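Local coordinates for protein alpha-glucosidase (PDB 5XFM) that hydrolyses beta-L-arabinopyranosides and alpha-galactosides as a bifunctional, calcium-containing enzyme of glycoside hydrolase family 97, at residues S216-S221 with V234-A239; L590-D595 with L630-Q635. The protein carries 1 engineered substitution. One frame throughout, in Å; residues are numbered along the deposited sequence.

Interaction 1: residues S216-S221 with V234-A239; sequences SRYCGS and VAFPMA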
ATOM      1  N   SER A 216      16.025  -1.795   6.949  1.00 17.20           N
ATOM      2  CA  SER A 216      16.675  -2.610   7.967  1.00 18.86           C
ATOM      3  C   SER A 216      17.120  -1.807   9.195  1.00 20.81           C
ATOM      4  O   SER A 216      17.416  -2.380  10.241  1.00 22.23           O
ATOM      5  CB  SER A 216      17.862  -3.362   7.350  1.00 18.97           C
ATOM      6  OG  SER A 216      18.890  -2.480   6.952  1.00 30.74           O
ATOM      7  N   ARG A 217      17.186  -0.484   9.062  1.00 28.85           N
ATOM      8  CA  ARG A 217      17.713   0.363  10.132  1.00 26.31           C
ATOM      9  C   ARG A 217      16.668   0.768  11.179  1.00 23.45           C
ATOM     10  O   ARG A 217      16.973   1.515  12.100  1.00 21.29           O
ATOM     11  CB  ARG A 217      18.369   1.612   9.534  1.00 23.88           C
ATOM     12  CG  ARG A 217      19.769   1.342   8.984  1.00 33.48           C
ATOM     13  CD  ARG A 217      20.256   2.432   8.044  1.00 36.71           C
ATOM     14  NE  ARG A 217      19.457   2.503   6.823  1.00 43.67           N
ATOM     15  CZ  ARG A 217      19.426   3.554   6.007  1.00 50.81           C
ATOM     16  NH1 ARG A 217      20.149   4.635   6.281  1.00 46.37           N
ATOM     17  NH2 ARG A 217      18.668   3.527   4.917  1.00 43.48           N
ATOM     18  N   TYR A 218      15.446   0.259  11.063  1.00 19.77           N
ATOM     19  CA  TYR A 218      14.418   0.603  12.038  1.00 18.68           C
ATOM     20  C   TYR A 218      13.354  -0.483  12.100  1.00 22.56           C
ATOM     21  O   TYR A 218      13.437  -1.495  11.406  1.00 26.82           O
ATOM     22  CB  TYR A 218      13.776   1.943  11.683  1.00 19.90           C
ATOM     23  CG  TYR A 218      13.446   2.862  12.851  1.00 19.32           C
ATOM     24  CD1 TYR A 218      14.438   3.620  13.465  1.00 17.48           C
ATOM     25  CD2 TYR A 218      12.136   3.020  13.291  1.00 17.36           C
ATOM     26  CE1 TYR A 218      14.150   4.487  14.504  1.00 16.44           C
ATOM     27  CE2 TYR A 218      11.832   3.891  14.338  1.00 23.55           C
ATOM     28  CZ  TYR A 218      12.845   4.623  14.939  1.00 26.40           C
ATOM     29  OH  TYR A 218      12.557   5.488  15.975  1.00 14.96           O
ATOM     30  N   CYS A 219      12.348  -0.256  12.934  1.00 18.04           N
ATOM     31  CA  CYS A 219      11.187  -1.127  12.992  1.00 20.72           C
ATOM     32  C   CYS A 219      10.051  -0.472  12.216  1.00 19.78           C
ATOM     33  O   CYS A 219      10.092   0.729  11.952  1.00 17.39           O
ATOM     34  CB  CYS A 219      10.773  -1.371  14.444  1.00 19.18           C
ATOM     35  SG  CYS A 219      10.345   0.157  15.324  1.00 18.57           S
ATOM     36  N   GLY A 220       9.047  -1.257  11.844  1.00 22.58           N
ATOM     37  CA  GLY A 220       7.823  -0.698  11.299  1.00 19.49           C
ATOM     38  C   GLY A 220       7.006  -0.167  12.461  1.00 17.54           C
ATOM     39  O   GLY A 220       6.996  -0.769  13.530  1.00 15.92           O
ATOM     40  N   SER A 221       6.340   0.967  12.277  1.00 15.74           N
ATOM     41  CA  SER A 221       5.547   1.530  13.364  1.00 20.22           C
ATOM     42  C   SER A 221       4.064   1.573  13.014  1.00 17.33           C
ATOM     43  O   SER A 221       3.671   1.290  11.881  1.00 15.43           O
ATOM     44  CB  SER A 221       6.046   2.928  13.729  1.00 18.63           C
ATOM     45  OG  SER A 221       7.270   2.857  14.439  1.00 16.42           O
ATOM     46  N   VAL A 234       2.818   7.350  17.949  1.00 19.76           N
ATOM     47  CA  VAL A 234       3.591   6.365  17.215  1.00 16.05           C
ATOM     48  C   VAL A 234       4.004   5.240  18.158  1.00 18.86           C
ATOM     49  O   VAL A 234       4.674   5.476  19.165  1.00 21.60           O
ATOM     50  CB  VAL A 234       4.841   6.990  16.579  1.00 21.76           C
ATOM     51  CG1 VAL A 234       5.737   5.893  15.976  1.00 16.30           C
ATOM     52  CG2 VAL A 234       4.435   8.012  15.523  1.00 18.10           C
ATOM     53  N   ALA A 235       3.575   4.023  17.847  1.00 15.20           N
ATOM     54  CA  ALA A 235       3.886   2.873  18.682  1.00 15.01           C
ATOM     55  C   ALA A 235       4.815   1.911  17.954  1.00 19.41           C
ATOM     56  O   ALA A 235       4.685   1.712  16.744  1.00 18.24           O
ATOM     57  CB  ALA A 235       2.602   2.158  19.103  1.00 19.21           C
ATOM     58  N   PHE A 236       5.735   1.302  18.699  1.00 16.31           N
ATOM     59  CA  PHE A 236       6.655   0.317  18.144  1.00 16.83           C
ATOM     60  C   PHE A 236       5.988  -1.064  18.183  1.00 26.39           C
ATOM     61  O   PHE A 236       4.963  -1.229  18.849  1.00 19.38           O
ATOM     62  CB  PHE A 236       7.973   0.323  18.928  1.00 16.01           C
ATOM     63  CG  PHE A 236       8.822   1.536  18.680  1.00 18.08           C
ATOM     64  CD1 PHE A 236       8.552   2.387  17.617  1.00 15.12           C
ATOM     65  CD2 PHE A 236       9.877   1.843  19.529  1.00 17.83           C
ATOM     66  CE1 PHE A 236       9.325   3.511  17.397  1.00 17.90           C
ATOM     67  CE2 PHE A 236      10.655   2.967  19.313  1.00 19.49           C
ATOM     68  CZ  PHE A 236      10.377   3.801  18.245  1.00 18.05           C
ATOM     69  N   PRO A 237       6.555  -2.060  17.468  1.00 20.58           N
ATOM     70  CA  PRO A 237       5.912  -3.382  17.444  1.00 16.58           C
ATOM     71  C   PRO A 237       5.766  -4.027  18.821  1.00 22.75           C
ATOM     72  O   PRO A 237       6.497  -3.691  19.754  1.00 18.51           O
ATOM     73  CB  PRO A 237       6.842  -4.217  16.547  1.00 17.59           C
ATOM     74  CG  PRO A 237       8.102  -3.416  16.398  1.00 22.32           C
ATOM     75  CD  PRO A 237       7.701  -1.989  16.545  1.00 17.75           C
ATOM     76  N   MET A 238       4.805  -4.940  18.941  1.00 18.18           N
ATOM     77  CA  MET A 238       4.576  -5.661  20.183  1.00 15.95           C
ATOM     78  C   MET A 238       5.629  -6.748  20.398  1.00 16.48           C
ATOM     79  O   MET A 238       6.092  -7.364  19.446  1.00 16.39           O
ATOM     80  CB  MET A 238       3.171  -6.264  20.182  1.00 23.87           C
ATOM     81  CG  MET A 238       2.086  -5.223  19.959  1.00 24.32           C
ATOM     82  SD  MET A 238       0.508  -5.947  19.500  1.00 26.63           S
ATOM     83  CE  MET A 238       0.915  -6.672  17.916  1.00 22.06           C
ATOM     84  N   ALA A 239       5.997  -6.971  21.656  1.00 10.81           N
ATOM     85  CA  ALA A 239       7.018  -7.937  22.008  1.00 12.78           C
ATOM     86  C   ALA A 239       6.642  -9.356  21.580  1.00 19.39           C
ATOM     87  O   ALA A 239       7.505 -10.164  21.247  1.00 16.45           O
ATOM     88  CB  ALA A 239       7.279  -7.891  23.512  1.00 11.22           C
TER
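In the N-terminal beta-sandwich domain, the loop that follows strand 206-212 packs on the chain leaving strand 231-235, where Tyr218, Cys219 and Ser221 gather against the Phe236 ring. Cys219 points its side chain at the other segment, and its SG sits over one face of the Phe236 ring, 4.1 Å from the centroid and 28° off the ring normal, a sulfur-aromatic contact. The first torsion of Cys219 (chi1 60°) wedges SG between the backbone N and the carbonyl carbon, from where it also reaches Pro237 CD at 3.6 Å. Ser221 OG comes to the ring at its edge, near the plane, 3.5 Å from Phe236 CD1. At the far end of the ring, Tyr218 CE2 lies 4.0 Å from Phe236 CE1; the two rings are almost perpendicular, with planes at 84°, but meet obliquely. Tyr218 OH touches Phe236 CZ while hydrogen-bonding Glu142 of strand 136-147, which helps to hold the phenol end in place. Beside the ring, Ser221 CB rests 3.7 Å from Val234 CG1, and Gly220 O lies 3.3 Å from Pro237 CD. With Phe236 replaced by an alanine, the Cys219 sulfur would probably lose its aromatic face and a gap would open beside Tyr218 and Ser221. The contact is held by side-chain packing, while the loop's polar groups find partners beyond the two segments: Ser221 N bonds Glu211, and the Gly220 backbone pairs with Asp408 of the barrel domain. Such aromatic and sulfur packing joins a connecting loop to a strand end in the galactose-mutarotase-like beta-sandwich of family 97.

Interaction 2: residues L590-D595 with L630-Q635; sequences LKLKLD and LEIRPQ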
ATOM      1  N   LEU A 590     -26.431   6.088  -8.078  1.00 38.10           N
ATOM      2  CA  LEU A 590     -25.513   7.200  -7.924  1.00 36.18           C
ATOM      3  C   LEU A 590     -25.473   8.036  -9.187  1.00 40.75           C
ATOM      4  O   LEU A 590     -25.142   7.534 -10.257  1.00 36.97           O
ATOM      5  CB  LEU A 590     -24.122   6.677  -7.593  1.00 32.78           C
ATOM      6  CG  LEU A 590     -23.068   7.688  -7.166  1.00 33.77           C
ATOM      7  CD1 LEU A 590     -23.353   8.284  -5.798  1.00 35.45           C
ATOM      8  CD2 LEU A 590     -21.713   7.014  -7.207  1.00 33.77           C
ATOM      9  N   LYS A 591     -25.804   9.316  -9.055  1.00 41.74           N
ATOM     10  CA  LYS A 591     -25.857  10.200 -10.206  1.00 42.74           C
ATOM     11  C   LYS A 591     -24.664  11.150 -10.244  1.00 44.74           C
ATOM     12  O   LYS A 591     -24.440  11.928  -9.317  1.00 46.79           O
ATOM     13  CB  LYS A 591     -27.171  10.999 -10.188  1.00 44.28           C
ATOM     14  CG  LYS A 591     -27.555  11.654 -11.513  1.00 60.71           C
ATOM     15  CD  LYS A 591     -26.890  10.969 -12.695  1.00 56.24           C
ATOM     16  CE  LYS A 591     -27.341  11.549 -14.022  1.00 58.12           C
ATOM     17  NZ  LYS A 591     -26.768  10.789 -15.166  1.00 49.39           N
ATOM     18  N   LEU A 592     -23.894  11.066 -11.324  1.00 43.57           N
ATOM     19  CA  LEU A 592     -22.684  11.861 -11.483  1.00 42.43           C
ATOM     20  C   LEU A 592     -22.797  12.838 -12.638  1.00 46.89           C
ATOM     21  O   LEU A 592     -23.193  12.466 -13.750  1.00 45.85           O
ATOM     22  CB  LEU A 592     -21.449  10.987 -11.720  1.00 43.39           C
ATOM     23  CG  LEU A 592     -20.730  10.180 -10.638  1.00 40.32           C
ATOM     24  CD1 LEU A 592     -21.669   9.707  -9.561  1.00 42.56           C
ATOM     25  CD2 LEU A 592     -20.009   9.006 -11.282  1.00 42.15           C
ATOM     26  N   LYS A 593     -22.450  14.088 -12.361  1.00 47.77           N
ATOM     27  CA  LYS A 593     -22.154  15.048 -13.404  1.00 45.26           C
ATOM     28  C   LYS A 593     -20.663  15.328 -13.301  1.00 48.33           C
ATOM     29  O   LYS A 593     -20.202  15.955 -12.348  1.00 49.48           O
ATOM     30  CB  LYS A 593     -22.975  16.329 -13.258  1.00 47.84           C
ATOM     31  CG  LYS A 593     -24.479  16.120 -13.281  1.00 59.58           C
ATOM     32  CD  LYS A 593     -25.137  16.769 -12.071  1.00 65.21           C
ATOM     33  CE  LYS A 593     -26.311  17.647 -12.479  1.00 65.02           C
ATOM     34  NZ  LYS A 593     -26.670  18.622 -11.414  1.00 66.91           N
ATOM     35  N   LEU A 594     -19.905  14.849 -14.276  1.00 52.55           N
ATOM     36  CA  LEU A 594     -18.456  14.919 -14.208  1.00 48.68           C
ATOM     37  C   LEU A 594     -17.928  15.889 -15.246  1.00 46.71           C
ATOM     38  O   LEU A 594     -18.494  16.033 -16.338  1.00 51.17           O
ATOM     39  CB  LEU A 594     -17.835  13.535 -14.421  1.00 45.28           C
ATOM     40  CG  LEU A 594     -18.376  12.382 -13.574  1.00 41.92           C
ATOM     41  CD1 LEU A 594     -17.711  11.073 -13.966  1.00 36.75           C
ATOM     42  CD2 LEU A 594     -18.155  12.668 -12.102  1.00 41.34           C
ATOM     43  N   ASP A 595     -16.830  16.543 -14.894  1.00 47.54           N
ATOM     44  CA  ASP A 595     -16.086  17.358 -15.834  1.00 54.71           C
ATOM     45  C   ASP A 595     -14.814  16.594 -16.174  1.00 51.84           C
ATOM     46  O   ASP A 595     -13.905  16.479 -15.351  1.00 51.85           O
ATOM     47  CB  ASP A 595     -15.774  18.733 -15.233  1.00 55.75           C
ATOM     48  CG  ASP A 595     -15.032  19.646 -16.198  1.00 65.93           C
ATOM     49  OD1 ASP A 595     -15.225  19.519 -17.427  1.00 66.23           O
ATOM     50  OD2 ASP A 595     -14.247  20.494 -15.723  1.00 70.01           O
ATOM     51  N   LEU A 630     -23.682  10.366 -15.767  1.00 48.94           N
ATOM     52  CA  LEU A 630     -23.775   8.910 -15.678  1.00 48.78           C
ATOM     53  C   LEU A 630     -24.506   8.492 -14.419  1.00 42.53           C
ATOM     54  O   LEU A 630     -24.392   9.153 -13.395  1.00 47.48           O
ATOM     55  CB  LEU A 630     -22.380   8.278 -15.705  1.00 49.57           C
ATOM     56  CG  LEU A 630     -21.583   8.341 -17.010  1.00 51.28           C
ATOM     57  CD1 LEU A 630     -20.159   7.879 -16.790  1.00 50.12           C
ATOM     58  CD2 LEU A 630     -22.251   7.492 -18.090  1.00 44.76           C
ATOM     59  N   GLU A 631     -25.238   7.385 -14.495  1.00 43.33           N
ATOM     60  CA  GLU A 631     -25.862   6.805 -13.313  1.00 40.99           C
ATOM     61  C   GLU A 631     -25.311   5.407 -13.071  1.00 40.30           C
ATOM     62  O   GLU A 631     -25.243   4.593 -13.988  1.00 45.74           O
ATOM     63  CB  GLU A 631     -27.385   6.788 -13.466  1.00 40.60           C
ATOM     64  CG  GLU A 631     -28.138   6.006 -12.396  1.00 44.63           C
ATOM     65  CD  GLU A 631     -29.637   6.224 -12.489  1.00 51.13           C
ATOM     66  OE1 GLU A 631     -30.395   5.390 -11.955  1.00 54.46           O
ATOM     67  OE2 GLU A 631     -30.061   7.149 -13.216  1.00 52.53           O
ATOM     68  N   ILE A 632     -24.917   5.144 -11.829  1.00 35.51           N
ATOM     69  CA  ILE A 632     -24.323   3.869 -11.452  1.00 32.96           C
ATOM     70  C   ILE A 632     -25.190   3.152 -10.420  1.00 34.67           C
ATOM     71  O   ILE A 632     -25.398   3.655  -9.312  1.00 34.95           O
ATOM     72  CB  ILE A 632     -22.900   4.053 -10.887  1.00 36.19           C
ATOM     73  CG1 ILE A 632     -22.061   4.946 -11.806  1.00 34.68           C
ATOM     74  CG2 ILE A 632     -22.234   2.704 -10.670  1.00 31.10           C
ATOM     75  CD1 ILE A 632     -20.788   5.471 -11.160  1.00 38.51           C
ATOM     76  N   ARG A 633     -25.698   1.984 -10.798  1.00 33.92           N
ATOM     77  CA  ARG A 633     -26.472   1.140  -9.897  1.00 34.91           C
ATOM     78  C   ARG A 633     -25.630   0.712  -8.699  1.00 36.22           C
ATOM     79  O   ARG A 633     -24.399   0.703  -8.777  1.00 33.24           O
ATOM     80  CB  ARG A 633     -27.013  -0.083 -10.650  1.00 37.29           C
ATOM     81  CG  ARG A 633     -26.011  -1.202 -10.878  1.00 37.58           C
ATOM     82  CD  ARG A 633     -26.658  -2.342 -11.655  1.00 41.29           C
ATOM     83  NE  ARG A 633     -27.448  -3.223 -10.799  1.00 44.94           N
ATOM     84  CZ  ARG A 633     -28.457  -3.972 -11.230  1.00 45.03           C
ATOM     85  NH1 ARG A 633     -28.804  -3.945 -12.510  1.00 50.14           N
ATOM     86  NH2 ARG A 633     -29.124  -4.744 -10.383  1.00 46.26           N
ATOM     87  N   PRO A 634     -26.290   0.405  -7.569  1.00 41.19           N
ATOM     88  CA  PRO A 634     -25.592  -0.158  -6.407  1.00 36.57           C
ATOM     89  C   PRO A 634     -24.826  -1.435  -6.750  1.00 35.52           C
ATOM     90  O   PRO A 634     -25.315  -2.248  -7.539  1.00 32.93           O
ATOM     91  CB  PRO A 634     -26.732  -0.442  -5.421  1.00 38.14           C
ATOM     92  CG  PRO A 634     -27.810   0.516  -5.820  1.00 36.48           C
ATOM     93  CD  PRO A 634     -27.733   0.566  -7.313  1.00 36.01           C
ATOM     94  N   GLN A 635     -23.636  -1.587  -6.166  1.00 33.17           N
ATOM     95  CA  GLN A 635     -22.749  -2.721  -6.431  1.00 31.73           C
ATOM     96  C   GLN A 635     -22.307  -2.743  -7.892  1.00 31.39           C
ATOM     97  O   GLN A 635     -21.867  -3.778  -8.403  1.00 28.75           O
ATOM     98  CB  GLN A 635     -23.424  -4.049  -6.055  1.00 32.56           C
ATOM     99  CG  GLN A 635     -24.040  -4.058  -4.662  1.00 34.76           C
ATOM    100  CD  GLN A 635     -23.000  -3.978  -3.560  1.00 35.61           C
ATOM    101  OE1 GLN A 635     -21.997  -4.691  -3.588  1.00 34.34           O
ATOM    102  NE2 GLN A 635     -23.219  -3.085  -2.599  1.00 39.20           N
TER
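Leu590 and Leu592 pair with Ile632 and Leu630 across two antiparallel strands, and four backbone hydrogen bonds satisfy the facing amides and carbonyls. Leu590 N donates to Ile632 O at 2.9 Å, and Leu590 O accepts from Ile632 N at 2.9 Å. At the next hydrogen-bonded pair, Leu592 N gives the straightest bond, 2.9 Å to Leu630 O with 172° at the hydrogen, and Leu630 N donates back to Leu592 O at 3.0 Å. Ile632 O takes a second donor, Asn584 ND2, from the end of strand 577-584. Leu590 O is likewise approached twice, by the Ile632 amide and by Glu631 CA, a CA-H...O contact of 3.2 Å. Lys591 and Glu631 form the non-hydrogen-bonded pair between these rungs. The Lys591 chain bends at chi2 (22°) and folds over the neighbouring strand, placing CD 3.2 Å from Leu630 O. Its NZ stays 5.3 Å from Glu631 OE2, so the opposite charges are near without forming a salt bridge. On the other face, Leu592 CD2 meets Ile632 CD1 at 3.6 Å, and these apolar chains continue onto Val569 and Ile638 of the larger sheet. An antiparallel ladder with one apolar and one charged face, laid against a second sheet, is characteristic of a beta-sandwich, here in the C-terminal domain.

How the interactions relate
Interaction 1 is a buried contact of the N-terminal domain, whereas interaction 2 is partly buried in the C-terminal one; their centres are about 42 Å apart, on opposite sides of the chain's centre, and they share no element. The first joins a loop to a strand end through an aromatic ring, sulfur and proline, its polar groups finding mates beyond the two segments. The second joins two strands chiefly through their own backbone amides and carbonyls, with leucine and isoleucine facing inward and lysine and glutamate at the surface. Both belong to beta-domains accompanying the TIM-barrel domain that lies between them in sequence.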